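Local coordinates for protein LEC-6 (Caenorhabditis elegans, PDB 3VV1) that binds galactose-containing sugars as a galectin, with a preference for saccharides that also carry fucose, at residues Q40-G45 / F114-G119; R47-L52 / S155-H160; L65-D70 / H140-I145; D98-P103 / A128-F133. All blocks are in the same frame, centred on the assembly; numbering follows the deposited sequence.

Contact 1. Residues Q40-G45 / F114-G119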
loop_
_atom_site.group_PDB
_atom_site.type_symbol
_atom_site.label_atom_id
_atom_site.label_comp_id
_atom_site.label_asym_id
_atom_site.label_seq_id
_atom_site.Cartn_x
_atom_site.Cartn_y
_atom_site.Cartn_z
ATOM N N GLN A 40 1.871 -8.178 1.193
ATOM C CA GLN A 40 1.363 -9.133 2.192
ATOM C C GLN A 40 0.717 -10.341 1.496
ATOM O O GLN A 40 -0.514 -10.423 1.330
ATOM C CB GLN A 40 0.395 -8.409 3.152
ATOM C CG GLN A 40 -0.166 -9.200 4.327
ATOM C CD GLN A 40 -1.208 -8.313 5.062
ATOM O OE1 GLN A 40 -2.323 -8.074 4.543
ATOM N NE2 GLN A 40 -0.839 -7.785 6.263
ATOM N N GLY A 41 1.576 -11.244 1.038
ATOM C CA GLY A 41 1.158 -12.457 0.362
ATOM C C GLY A 41 0.791 -12.158 -1.105
ATOM O O GLY A 41 0.619 -10.986 -1.551
ATOM N N PHE A 42 0.643 -13.232 -1.878
ATOM C CA PHE A 42 0.211 -13.031 -3.262
ATOM C C PHE A 42 -0.640 -14.242 -3.667
ATOM O O PHE A 42 -0.237 -15.105 -4.458
ATOM C CB PHE A 42 1.423 -12.838 -4.188
ATOM C CG PHE A 42 1.012 -12.316 -5.544
ATOM C CD1 PHE A 42 0.600 -10.976 -5.649
ATOM C CD2 PHE A 42 0.983 -13.140 -6.673
ATOM C CE1 PHE A 42 0.140 -10.443 -6.859
ATOM C CE2 PHE A 42 0.539 -12.611 -7.913
ATOM C CZ PHE A 42 0.105 -11.277 -7.979
ATOM N N SER A 43 -1.838 -14.329 -3.090
ATOM C CA SER A 43 -2.676 -15.505 -3.330
ATOM C C SER A 43 -4.137 -15.035 -3.260
ATOM O O SER A 43 -4.419 -13.808 -3.135
ATOM C CB SER A 43 -2.387 -16.595 -2.281
ATOM O OG SER A 43 -2.806 -16.117 -0.983
ATOM N N ASN A 44 -5.064 -15.994 -3.302
ATOM C CA ASN A 44 -6.513 -15.657 -3.127
ATOM C C ASN A 44 -6.988 -14.522 -4.013
ATOM O O ASN A 44 -7.756 -13.639 -3.622
ATOM C CB ASN A 44 -6.820 -15.330 -1.670
ATOM C CG ASN A 44 -6.916 -16.566 -0.828
ATOM O OD1 ASN A 44 -7.638 -17.553 -1.138
ATOM N ND2 ASN A 44 -6.233 -16.537 0.248
ATOM N N GLY A 45 -6.512 -14.541 -5.243
ATOM C CA GLY A 45 -6.944 -13.621 -6.261
ATOM C C GLY A 45 -6.137 -12.354 -6.364
ATOM O O GLY A 45 -6.513 -11.463 -7.152
ATOM N N PHE A 114 0.004 -10.335 -13.332
ATOM C CA PHE A 114 0.048 -11.662 -12.736
ATOM C C PHE A 114 -1.195 -11.744 -11.816
ATOM O O PHE A 114 -1.490 -10.810 -11.059
ATOM C CB PHE A 114 1.287 -11.776 -11.838
ATOM C CG PHE A 114 2.613 -11.616 -12.590
ATOM C CD1 PHE A 114 3.118 -10.345 -12.884
ATOM C CD2 PHE A 114 3.288 -12.748 -13.098
ATOM C CE1 PHE A 114 4.324 -10.195 -13.646
ATOM C CE2 PHE A 114 4.514 -12.613 -13.795
ATOM C CZ PHE A 114 5.020 -11.327 -14.063
ATOM N N VAL A 115 -1.854 -12.893 -11.840
ATOM C CA VAL A 115 -3.076 -13.086 -11.013
ATOM C C VAL A 115 -2.915 -14.436 -10.345
ATOM O O VAL A 115 -2.719 -15.455 -11.033
ATOM C CB VAL A 115 -4.378 -13.096 -11.827
ATOM C CG1 VAL A 115 -5.598 -13.149 -10.847
ATOM C CG2 VAL A 115 -4.429 -11.848 -12.700
ATOM N N SER A 116 -2.982 -14.485 -9.017
ATOM C CA SER A 116 -2.717 -15.740 -8.296
ATOM C C SER A 116 -3.926 -16.268 -7.599
ATOM O O SER A 116 -4.496 -15.592 -6.747
ATOM C CB SER A 116 -1.702 -15.462 -7.193
ATOM O OG SER A 116 -1.448 -16.677 -6.521
ATOM N N ASN A 117 -4.312 -17.483 -7.935
ATOM C CA ASN A 117 -5.454 -18.117 -7.279
ATOM C C ASN A 117 -5.426 -19.610 -7.471
ATOM O O ASN A 117 -5.113 -20.079 -8.611
ATOM C CB ASN A 117 -6.741 -17.628 -7.833
ATOM C CG ASN A 117 -7.841 -17.597 -6.766
ATOM O OD1 ASN A 117 -7.839 -18.316 -5.725
ATOM N ND2 ASN A 117 -8.753 -16.684 -7.001
ATOM N N GLY A 118 -5.670 -20.311 -6.364
ATOM C CA GLY A 118 -5.815 -21.776 -6.386
ATOM C C GLY A 118 -4.559 -22.446 -6.893
ATOM O O GLY A 118 -4.626 -23.523 -7.529
ATOM N N GLY A 119 -3.421 -21.827 -6.617
ATOM C CA GLY A 119 -2.130 -22.413 -6.936
ATOM C C GLY A 119 -1.687 -22.181 -8.381
ATOM O O GLY A 119 -0.663 -22.744 -8.814
HETATM O O HOH W 1 -5.264 -18.808 -3.745
#

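Contact 2. Residues R47-L52 / S155-H160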
loop_
_atom_site.group_PDB
_atom_site.type_symbol
_atom_site.label_atom_id
_atom_site.label_comp_id
_atom_site.label_asym_id
_atom_site.label_seq_id
_atom_site.Cartn_x
_atom_site.Cartn_y
_atom_site.Cartn_z
ATOM N N ARG A 47 -3.637 -9.558 -7.607
ATOM C CA ARG A 47 -3.255 -9.188 -8.941
ATOM C C ARG A 47 -2.129 -8.167 -8.853
ATOM O O ARG A 47 -2.316 -7.139 -8.211
ATOM C CB ARG A 47 -4.443 -8.588 -9.724
ATOM C CG ARG A 47 -4.082 -8.076 -11.112
ATOM C CD ARG A 47 -5.281 -7.510 -11.865
ATOM N NE ARG A 47 -6.332 -8.501 -12.018
ATOM C CZ ARG A 47 -6.536 -9.164 -13.155
ATOM N NH1 ARG A 47 -5.763 -8.904 -14.250
ATOM N NH2 ARG A 47 -7.483 -10.069 -13.176
ATOM N N LEU A 48 -1.064 -8.368 -9.624
ATOM C CA LEU A 48 -0.002 -7.401 -9.755
ATOM C C LEU A 48 -0.042 -6.902 -11.214
ATOM O O LEU A 48 0.035 -7.728 -12.128
ATOM C CB LEU A 48 1.357 -8.115 -9.522
ATOM C CG LEU A 48 2.605 -7.271 -9.931
ATOM C CD1 LEU A 48 2.725 -6.003 -9.056
ATOM C CD2 LEU A 48 3.860 -8.183 -9.764
ATOM N N ARG A 49 -0.169 -5.589 -11.418
ATOM C CA ARG A 49 -0.199 -4.990 -12.737
ATOM C C ARG A 49 1.014 -4.087 -12.861
ATOM O O ARG A 49 1.190 -3.152 -12.022
ATOM C CB ARG A 49 -1.471 -4.185 -12.962
ATOM C CG ARG A 49 -1.458 -3.512 -14.339
ATOM C CD ARG A 49 -2.858 -3.058 -14.833
ATOM N NE ARG A 49 -3.554 -2.380 -13.756
ATOM C CZ ARG A 49 -3.223 -1.162 -13.306
ATOM N NH1 ARG A 49 -2.220 -0.507 -13.888
ATOM N NH2 ARG A 49 -3.871 -0.622 -12.285
ATOM N N LEU A 50 1.817 -4.315 -13.914
ATOM C CA LEU A 50 3.011 -3.511 -14.172
ATOM C C LEU A 50 2.879 -2.877 -15.519
ATOM O O LEU A 50 2.425 -3.557 -16.460
ATOM C CB LEU A 50 4.210 -4.455 -14.201
ATOM C CG LEU A 50 4.486 -5.179 -12.891
ATOM C CD1 LEU A 50 5.580 -6.207 -13.165
ATOM C CD2 LEU A 50 4.940 -4.209 -11.813
ATOM N N VAL A 51 3.257 -1.605 -15.643
ATOM C CA VAL A 51 3.379 -1.057 -17.024
ATOM C C VAL A 51 4.878 -0.901 -17.178
ATOM O O VAL A 51 5.523 -0.233 -16.332
ATOM C CB VAL A 51 2.664 0.292 -17.152
ATOM C CG1 VAL A 51 2.958 0.903 -18.556
ATOM C CG2 VAL A 51 1.148 0.064 -16.987
ATOM N N LEU A 52 5.412 -1.547 -18.194
ATOM C CA LEU A 52 6.872 -1.718 -18.331
ATOM C C LEU A 52 7.353 -1.397 -19.725
ATOM O O LEU A 52 6.614 -1.475 -20.698
ATOM C CB LEU A 52 7.257 -3.207 -18.074
ATOM C CG LEU A 52 6.833 -3.994 -16.895
ATOM C CD1 LEU A 52 7.190 -5.444 -17.077
ATOM C CD2 LEU A 52 7.584 -3.358 -15.698
ATOM N N SER A 155 4.798 1.847 -13.905
ATOM C CA SER A 155 3.847 1.792 -12.737
ATOM C C SER A 155 3.741 0.398 -12.235
ATOM O O SER A 155 3.972 -0.567 -12.988
ATOM C CB SER A 155 2.448 2.348 -13.120
ATOM O OG SER A 155 1.828 1.584 -14.154
ATOM N N ALA A 156 3.445 0.267 -10.938
ATOM C CA ALA A 156 3.244 -1.046 -10.324
ATOM C C ALA A 156 2.065 -0.957 -9.341
ATOM O O ALA A 156 2.035 0.010 -8.534
ATOM C CB ALA A 156 4.519 -1.474 -9.608
ATOM N N HIS A 157 1.129 -1.938 -9.425
ATOM C CA HIS A 157 -0.099 -1.903 -8.651
ATOM C C HIS A 157 -0.410 -3.257 -8.162
ATOM O O HIS A 157 -0.286 -4.215 -8.930
ATOM C CB HIS A 157 -1.243 -1.420 -9.545
ATOM C CG HIS A 157 -2.628 -1.597 -8.946
ATOM N ND1 HIS A 157 -3.693 -2.292 -9.445
ATOM C CD2 HIS A 157 -3.054 -1.061 -7.742
ATOM C CE1 HIS A 157 -4.726 -2.151 -8.596
ATOM N NE2 HIS A 157 -4.340 -1.425 -7.532
ATOM N N VAL A 158 -0.927 -3.365 -6.921
ATOM C CA VAL A 158 -1.381 -4.649 -6.385
ATOM C C VAL A 158 -2.821 -4.468 -5.929
ATOM O O VAL A 158 -3.173 -3.475 -5.234
ATOM C CB VAL A 158 -0.503 -5.157 -5.206
ATOM C CG1 VAL A 158 -1.206 -6.250 -4.374
ATOM C CG2 VAL A 158 0.804 -5.692 -5.758
ATOM N N SER A 159 -3.678 -5.412 -6.300
ATOM C CA SER A 159 -4.989 -5.455 -5.645
ATOM C C SER A 159 -5.131 -6.832 -5.101
ATOM O O SER A 159 -4.829 -7.796 -5.768
ATOM C CB SER A 159 -6.082 -5.108 -6.635
ATOM O OG SER A 159 -6.057 -6.056 -7.660
ATOM N N HIS A 160 -5.604 -6.932 -3.882
ATOM C CA HIS A 160 -5.834 -8.199 -3.284
ATOM C C HIS A 160 -7.252 -8.598 -3.503
ATOM O O HIS A 160 -7.454 -9.788 -3.400
ATOM C CB HIS A 160 -5.498 -8.142 -1.801
ATOM C CG HIS A 160 -3.999 -8.117 -1.534
ATOM N ND1 HIS A 160 -3.200 -9.212 -1.712
ATOM C CD2 HIS A 160 -3.159 -7.074 -1.125
ATOM C CE1 HIS A 160 -1.875 -8.841 -1.454
ATOM N NE2 HIS A 160 -1.893 -7.544 -1.073
HETATM O O HOH W 2 0.409 -0.315 -12.763
#

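Contact 3. Residues L65-D70 / H140-I145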
loop_
_atom_site.group_PDB
_atom_site.type_symbol
_atom_site.label_atom_id
_atom_site.label_comp_id
_atom_site.label_asym_id
_atom_site.label_seq_id
_atom_site.Cartn_x
_atom_site.Cartn_y
_atom_site.Cartn_z
ATOM N N LEU A 65 8.552 -13.145 -7.563
ATOM C CA LEU A 65 7.588 -13.106 -6.441
ATOM C C LEU A 65 8.217 -14.004 -5.387
ATOM O O LEU A 65 8.324 -15.232 -5.611
ATOM C CB LEU A 65 6.221 -13.629 -6.902
ATOM C CG LEU A 65 5.623 -12.995 -8.153
ATOM C CD1 LEU A 65 4.278 -13.648 -8.524
ATOM C CD2 LEU A 65 5.483 -11.474 -8.021
ATOM N N ARG A 66 8.736 -13.405 -4.329
ATOM C CA ARG A 66 9.648 -14.113 -3.383
ATOM C C ARG A 66 8.941 -14.268 -2.041
ATOM O O ARG A 66 8.316 -13.300 -1.560
ATOM C CB ARG A 66 10.923 -13.274 -3.046
ATOM C CG ARG A 66 11.760 -13.029 -4.257
ATOM C CD ARG A 66 13.007 -12.276 -3.828
ATOM N NE ARG A 66 13.815 -13.336 -3.383
ATOM C CZ ARG A 66 14.961 -13.745 -3.937
ATOM N NH1 ARG A 66 15.521 -13.162 -4.990
ATOM N NH2 ARG A 66 15.515 -14.776 -3.406
ATOM N N THR A 67 9.125 -15.412 -1.398
ATOM C CA THR A 67 8.831 -15.557 0.044
ATOM C C THR A 67 10.162 -15.304 0.802
ATOM O O THR A 67 11.222 -15.136 0.151
ATOM C CB THR A 67 8.325 -16.963 0.392
ATOM O OG1 THR A 67 9.441 -17.877 0.412
ATOM C CG2 THR A 67 7.339 -17.465 -0.611
ATOM N N PRO A 68 10.149 -15.317 2.133
ATOM C CA PRO A 68 11.433 -15.148 2.840
ATOM C C PRO A 68 12.420 -16.281 2.509
ATOM O O PRO A 68 13.621 -16.079 2.664
ATOM C CB PRO A 68 11.022 -15.167 4.326
ATOM C CG PRO A 68 9.609 -14.589 4.284
ATOM C CD PRO A 68 8.997 -15.219 3.057
ATOM N N ASP A 69 11.928 -17.443 2.077
ATOM C CA ASP A 69 12.799 -18.626 1.895
ATOM C C ASP A 69 13.087 -18.971 0.431
ATOM O O ASP A 69 14.072 -19.721 0.168
ATOM C CB ASP A 69 12.164 -19.822 2.543
ATOM C CG ASP A 69 12.070 -19.646 4.043
ATOM O OD1 ASP A 69 12.971 -19.017 4.659
ATOM O OD2 ASP A 69 11.085 -20.111 4.615
ATOM N N ASP A 70 12.225 -18.513 -0.512
ATOM C CA ASP A 70 12.341 -19.043 -1.873
ATOM C C ASP A 70 11.722 -18.135 -2.868
ATOM O O ASP A 70 10.965 -17.215 -2.471
ATOM C CB ASP A 70 11.718 -20.457 -1.953
ATOM C CG ASP A 70 12.730 -21.540 -1.671
ATOM O OD1 ASP A 70 13.838 -21.583 -2.324
ATOM O OD2 ASP A 70 12.436 -22.338 -0.772
ATOM N N HIS A 140 0.828 -17.787 -0.879
ATOM C CA HIS A 140 0.465 -17.044 0.389
ATOM C C HIS A 140 1.676 -16.519 1.167
ATOM O O HIS A 140 1.562 -15.511 1.867
ATOM C CB HIS A 140 -0.505 -17.770 1.343
ATOM C CG HIS A 140 0.023 -19.051 1.895
ATOM N ND1 HIS A 140 1.109 -19.121 2.744
ATOM C CD2 HIS A 140 -0.491 -20.353 1.815
ATOM C CE1 HIS A 140 1.312 -20.395 3.104
ATOM N NE2 HIS A 140 0.334 -21.153 2.548
ATOM N N GLY A 141 2.848 -17.139 0.962
ATOM C CA GLY A 141 4.032 -16.729 1.735
ATOM C C GLY A 141 4.823 -15.623 1.059
ATOM O O GLY A 141 5.795 -15.144 1.637
ATOM N N VAL A 142 4.410 -15.183 -0.129
ATOM C CA VAL A 142 5.148 -14.135 -0.833
ATOM C C VAL A 142 5.185 -12.885 0.014
ATOM O O VAL A 142 4.154 -12.451 0.582
ATOM C CB VAL A 142 4.540 -13.883 -2.221
ATOM C CG1 VAL A 142 5.069 -12.584 -2.848
ATOM C CG2 VAL A 142 4.871 -15.059 -3.124
ATOM N N HIS A 143 6.392 -12.287 0.119
ATOM C CA HIS A 143 6.545 -11.046 0.925
ATOM C C HIS A 143 7.234 -9.943 0.164
ATOM O O HIS A 143 7.287 -8.823 0.657
ATOM C CB HIS A 143 7.265 -11.307 2.250
ATOM C CG HIS A 143 8.773 -11.393 2.150
ATOM N ND1 HIS A 143 9.736 -10.884 3.002
ATOM C CD2 HIS A 143 9.429 -12.127 1.230
ATOM C CE1 HIS A 143 10.940 -11.247 2.510
ATOM N NE2 HIS A 143 10.764 -11.994 1.430
ATOM N N LEU A 144 7.722 -10.232 -1.053
ATOM C CA LEU A 144 8.466 -9.210 -1.807
ATOM C C LEU A 144 8.276 -9.414 -3.299
ATOM O O LEU A 144 8.277 -10.570 -3.791
ATOM C CB LEU A 144 9.991 -9.353 -1.520
ATOM C CG LEU A 144 10.566 -8.794 -0.266
ATOM C CD1 LEU A 144 12.013 -9.283 -0.171
ATOM C CD2 LEU A 144 10.412 -7.260 -0.429
ATOM N N ILE A 145 8.075 -8.298 -4.009
ATOM C CA ILE A 145 8.061 -8.277 -5.452
ATOM C C ILE A 145 9.367 -7.593 -5.893
ATOM O O ILE A 145 9.629 -6.438 -5.511
ATOM C CB ILE A 145 6.806 -7.544 -5.955
ATOM C CG1 ILE A 145 5.543 -8.386 -5.579
ATOM C CG2 ILE A 145 6.861 -7.293 -7.482
ATOM C CD1 ILE A 145 4.314 -7.552 -5.663
#

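Contact 4. Residues D98-P103 / A128-F133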
loop_
_atom_site.group_PDB
_atom_site.type_symbol
_atom_site.label_atom_id
_atom_site.label_comp_id
_atom_site.label_asym_id
_atom_site.label_seq_id
_atom_site.Cartn_x
_atom_site.Cartn_y
_atom_site.Cartn_z
ATOM N N ASP A 98 9.830 -23.628 -17.216
ATOM C CA ASP A 98 8.793 -23.577 -18.257
ATOM C C ASP A 98 9.274 -22.563 -19.276
ATOM O O ASP A 98 9.563 -21.391 -18.901
ATOM C CB ASP A 98 7.428 -23.086 -17.751
ATOM C CG ASP A 98 6.737 -24.039 -16.806
ATOM O OD1 ASP A 98 7.066 -25.253 -16.798
ATOM O OD2 ASP A 98 5.804 -23.540 -16.108
ATOM N N ARG A 99 9.320 -22.940 -20.544
ATOM C CA ARG A 99 9.781 -22.007 -21.574
ATOM C C ARG A 99 8.633 -21.602 -22.469
ATOM O O ARG A 99 7.883 -22.463 -22.925
ATOM C CB ARG A 99 10.911 -22.623 -22.382
ATOM C CG ARG A 99 12.101 -22.862 -21.453
ATOM C CD ARG A 99 13.405 -23.312 -22.093
ATOM N NE ARG A 99 14.046 -22.238 -22.829
ATOM C CZ ARG A 99 15.186 -21.620 -22.477
ATOM N NH1 ARG A 99 15.849 -21.902 -21.366
ATOM N NH2 ARG A 99 15.640 -20.682 -23.250
ATOM N N HIS A 100 8.533 -20.314 -22.791
ATOM C CA HIS A 100 7.454 -19.744 -23.632
ATOM C C HIS A 100 8.091 -18.852 -24.654
ATOM O O HIS A 100 9.297 -18.481 -24.539
ATOM C CB HIS A 100 6.536 -18.879 -22.741
ATOM C CG HIS A 100 5.914 -19.683 -21.651
ATOM N ND1 HIS A 100 4.845 -20.487 -21.878
ATOM C CD2 HIS A 100 6.228 -19.789 -20.298
ATOM C CE1 HIS A 100 4.491 -21.080 -20.705
ATOM N NE2 HIS A 100 5.343 -20.678 -19.742
ATOM N N ALA A 101 7.304 -18.477 -25.622
ATOM C CA ALA A 101 7.752 -17.458 -26.570
ATOM C C ALA A 101 7.933 -16.147 -25.809
ATOM O O ALA A 101 7.417 -15.951 -24.680
ATOM C CB ALA A 101 6.743 -17.295 -27.691
ATOM N N ASN A 102 8.711 -15.250 -26.401
ATOM C CA ASN A 102 8.921 -13.926 -25.782
ATOM C C ASN A 102 7.883 -12.973 -26.375
ATOM O O ASN A 102 7.914 -12.689 -27.595
ATOM C CB ASN A 102 10.343 -13.416 -26.089
ATOM C CG ASN A 102 10.648 -12.098 -25.394
ATOM O OD1 ASN A 102 9.785 -11.504 -24.734
ATOM N ND2 ASN A 102 11.859 -11.580 -25.602
ATOM N N PRO A 103 6.948 -12.496 -25.543
ATOM C CA PRO A 103 5.907 -11.645 -26.095
ATOM C C PRO A 103 6.355 -10.189 -26.172
ATOM O O PRO A 103 5.575 -9.320 -26.646
ATOM C CB PRO A 103 4.801 -11.778 -25.055
ATOM C CG PRO A 103 5.533 -11.930 -23.734
ATOM C CD PRO A 103 6.773 -12.766 -24.091
ATOM N N ALA A 128 -4.210 -9.842 -22.873
ATOM C CA ALA A 128 -4.398 -11.201 -23.417
ATOM C C ALA A 128 -3.664 -12.220 -22.564
ATOM O O ALA A 128 -2.545 -11.978 -22.053
ATOM C CB ALA A 128 -3.884 -11.308 -24.829
ATOM N N HIS A 129 -4.292 -13.365 -22.365
ATOM C CA HIS A 129 -3.621 -14.419 -21.617
ATOM C C HIS A 129 -2.346 -14.848 -22.321
ATOM O O HIS A 129 -2.345 -15.114 -23.528
ATOM C CB HIS A 129 -4.541 -15.624 -21.451
ATOM C CG HIS A 129 -3.937 -16.711 -20.628
ATOM N ND1 HIS A 129 -3.263 -17.791 -21.172
ATOM C CD2 HIS A 129 -3.892 -16.866 -19.243
ATOM C CE1 HIS A 129 -2.822 -18.566 -20.146
ATOM N NE2 HIS A 129 -3.218 -18.019 -18.985
ATOM N N PHE A 130 -1.261 -14.901 -21.562
ATOM C CA PHE A 130 0.056 -15.292 -22.106
ATOM C C PHE A 130 0.447 -16.693 -21.625
ATOM O O PHE A 130 0.822 -17.558 -22.447
ATOM C CB PHE A 130 1.108 -14.249 -21.691
ATOM C CG PHE A 130 2.506 -14.696 -21.989
ATOM C CD1 PHE A 130 2.944 -14.854 -23.317
ATOM C CD2 PHE A 130 3.367 -14.993 -20.953
ATOM C CE1 PHE A 130 4.227 -15.297 -23.575
ATOM C CE2 PHE A 130 4.634 -15.509 -21.219
ATOM C CZ PHE A 130 5.068 -15.624 -22.547
ATOM N N ALA A 131 0.403 -16.930 -20.306
ATOM C CA ALA A 131 0.801 -18.259 -19.818
ATOM C C ALA A 131 0.263 -18.448 -18.420
ATOM O O ALA A 131 0.055 -17.481 -17.704
ATOM C CB ALA A 131 2.339 -18.366 -19.751
ATOM N N ASP A 132 0.077 -19.697 -18.039
ATOM C CA ASP A 132 -0.112 -20.066 -16.651
ATOM C C ASP A 132 1.172 -20.645 -16.066
ATOM O O ASP A 132 1.983 -21.313 -16.787
ATOM C CB ASP A 132 -1.178 -21.137 -16.550
ATOM C CG ASP A 132 -2.593 -20.563 -16.538
ATOM O OD1 ASP A 132 -2.815 -19.339 -16.556
ATOM O OD2 ASP A 132 -3.523 -21.408 -16.482
ATOM N N PHE A 133 1.370 -20.403 -14.756
ATOM C CA PHE A 133 2.457 -21.044 -14.028
ATOM C C PHE A 133 1.796 -21.747 -12.848
ATOM O O PHE A 133 1.143 -21.114 -12.032
ATOM C CB PHE A 133 3.450 -19.983 -13.514
ATOM C CG PHE A 133 4.597 -20.571 -12.754
ATOM C CD1 PHE A 133 5.576 -21.263 -13.422
ATOM C CD2 PHE A 133 4.659 -20.455 -11.359
ATOM C CE1 PHE A 133 6.659 -21.805 -12.712
ATOM C CE2 PHE A 133 5.727 -20.980 -10.651
ATOM C CZ PHE A 133 6.727 -21.678 -11.329
HETATM O O HOH W 3 4.792 -21.266 -17.026
#

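Contact 1. Residues Q40-G45 / F114-G119
F42 and S116 carry the tight part of this contact. The ring of F42 lies against S116, with F42 CD2 3.6 Å from S116 CB. Its far end reaches the backbone of F114: F42 CZ sits 3.5 Å from F114 O, which lies in the ring plane at the edge. The side chains of F42 and F114 cross at about a right angle. The S116 hydroxyl, anti to its own backbone N (chi1 -179°), faces the loop: S116 OG donates to F42 O at 2.9 Å, tilted out of the carbonyl plane. S116 OG also hydrogen-bonds S139 OG. The S116 carbonyl is used as well: G45 N donates to S116 O at 2.7 Å, in the carbonyl plane.

The other side is looser and wetter. The N117 amide only brushes G45, with N117 ND2 3.6 Å from G45 CA. A water accepts from N44 N and G118 N and bridges loop to strand end. Loop 40-45 links strands 35-38 and 46-54, and so the two sheets of the galectin sandwich, and packs on the end of strand 110-117. S116 grips it with hydroxyl and carbonyl, while the buried F42 ring supplies the apolar half.

Contact 2. Residues R47-L52 / S155-H160
R49 lays its guanidinium beside the imidazole of H157, and NH2 does the touching. R49 NH2 is 3.3 Å from H157 ND1, and the two planes are 33° apart. H157 CB lies over one face of the guanidinium. The R49 chain starts extended and bends at chi3 (46°), which folds its end back over the neighbouring strand. R49 NH1 has a weak, long ion pair with E27.

On the same face V51 packs on S155, with V51 CG2 3.3 Å from S155 OG. A water accepts from S155 OG and donates to R49 O, so it links the hydroxyl to the opposite backbone. At the other end R47 CB meets S159 OG at 3.6 Å, while the R47 guanidinium turns away to a salt bridge with E113. The opposite face is apolar. L48 CD1 touches V158 CG2 at 3.8 Å, and L50 CD2 touches A156 CB at 3.5 Å.

Backbone pairs join the antiparallel strands: R47 with S159, R49 with H157 and V51 with S155 are hydrogen-bonded. R49 N, for example, donates to H157 O at 2.8 Å. The chemistry is two-sided: a mostly polar face, with one bridging water, backs an aliphatic one that is buried in the sandwich core.

Contact 3. Residues L65-D70 / H140-I145
H143 has its ring set between its backbone N and carbonyl carbon (chi1 80°), and this swings the imidazole over P68. P68 CG stands 3.8 Å from the ring centroid, only 3° off the normal, in a CH-pi contact. L144 CG lies over the opposite face, so the ring is sandwiched between two aliphatic groups. The ring edge is used too: H143 CD2 is 3.2 Å from R66 O.

T67 has its hydroxyl in the same kind of position (chi1 77°). OG1 is thereby turned to its own loop. T67 CG2 is left against G141, 3.5 Å from G141 C.

On the strands, L65 and I145 lie side by side and point the same way, with L65 CD2 3.9 Å from I145 CG1. The L65 flank also meets V142 CG2. R66 N donates to L144 O at 2.9 Å. In return R66 O accepts twice, from H143 N at 2.7 Å and from L144 N at 3.2 Å. The R66 guanidinium itself pairs with E146.

Two residues, H143 and L144, thus face the single residue R66. This is a classic beta bulge, where strand 144-149 begins beside strand 60-66. In the loop that follows R66, T67 OG1 forms an ST turn with D69 N and an ST motif with D70 N, and the chain leads on into strand 71-78 of the galectin beta-sandwich.

Contact 4. Residues D98-P103 / A128-F133
F130 and H100 meet obliquely, their ring planes 60° apart. F130 CZ touches H100 CB at 3.6 Å. P103 lies over one face of the F130 ring, with P103 CG 4.0 Å from the centroid, and the two side chains cross at about a right angle. A101 O sits in the ring plane at the edge, 3.2 Å from F130 CZ. F130 has CG anti to its backbone N (chi1 170°), which sends the ring across to the loop 101-103.

H100 turns a face to A131. A131 CB stands 3.8 Å from the H100 ring centroid, a CH-pi contact. A water in the H100 ring plane, 2.8 Å from H100 NE2, donates to D98 OD2 and D132 O. D98 OD2 also lies 3.5 Å from F133 CD1, the carboxylate turned 64° from the ring.

R99 belongs to the glycan pocket and touches the fucose. Strand 98-100 of one sheet faces strand 128-134, outermost in the other, the short axes 9.2 Å apart, as in sandwich packing. No direct hydrogen bond crosses: strand 98-100 and the loop after it are held to strand 128-134 by apolar and CH-pi contacts, with one water as the polar link.

Overall arrangement
All four contacts belong to the two-sheet galectin sandwich. Contacts 1 and 2, about 13 Å apart between centres, lie on neighbouring strands of one sheet, 110-117 and 46-54. Contact 3 joins strands 60-66 and 144-149 of the other sheet. It meets contact 1 through F42 and contact 2 through L48. Contact 4 touches none of the others; its centre lies about 21 Å from that of contact 3 and about 17 Å from that of contact 1. Near it R99 touches the fucose. Along the chain, contact 2 encloses contact 3, which encloses contact 4; the segments of contact 1 alternate with those of all three. Segments 25 to 103 residues apart thus meet in the sandwich carrying the glycan pocket.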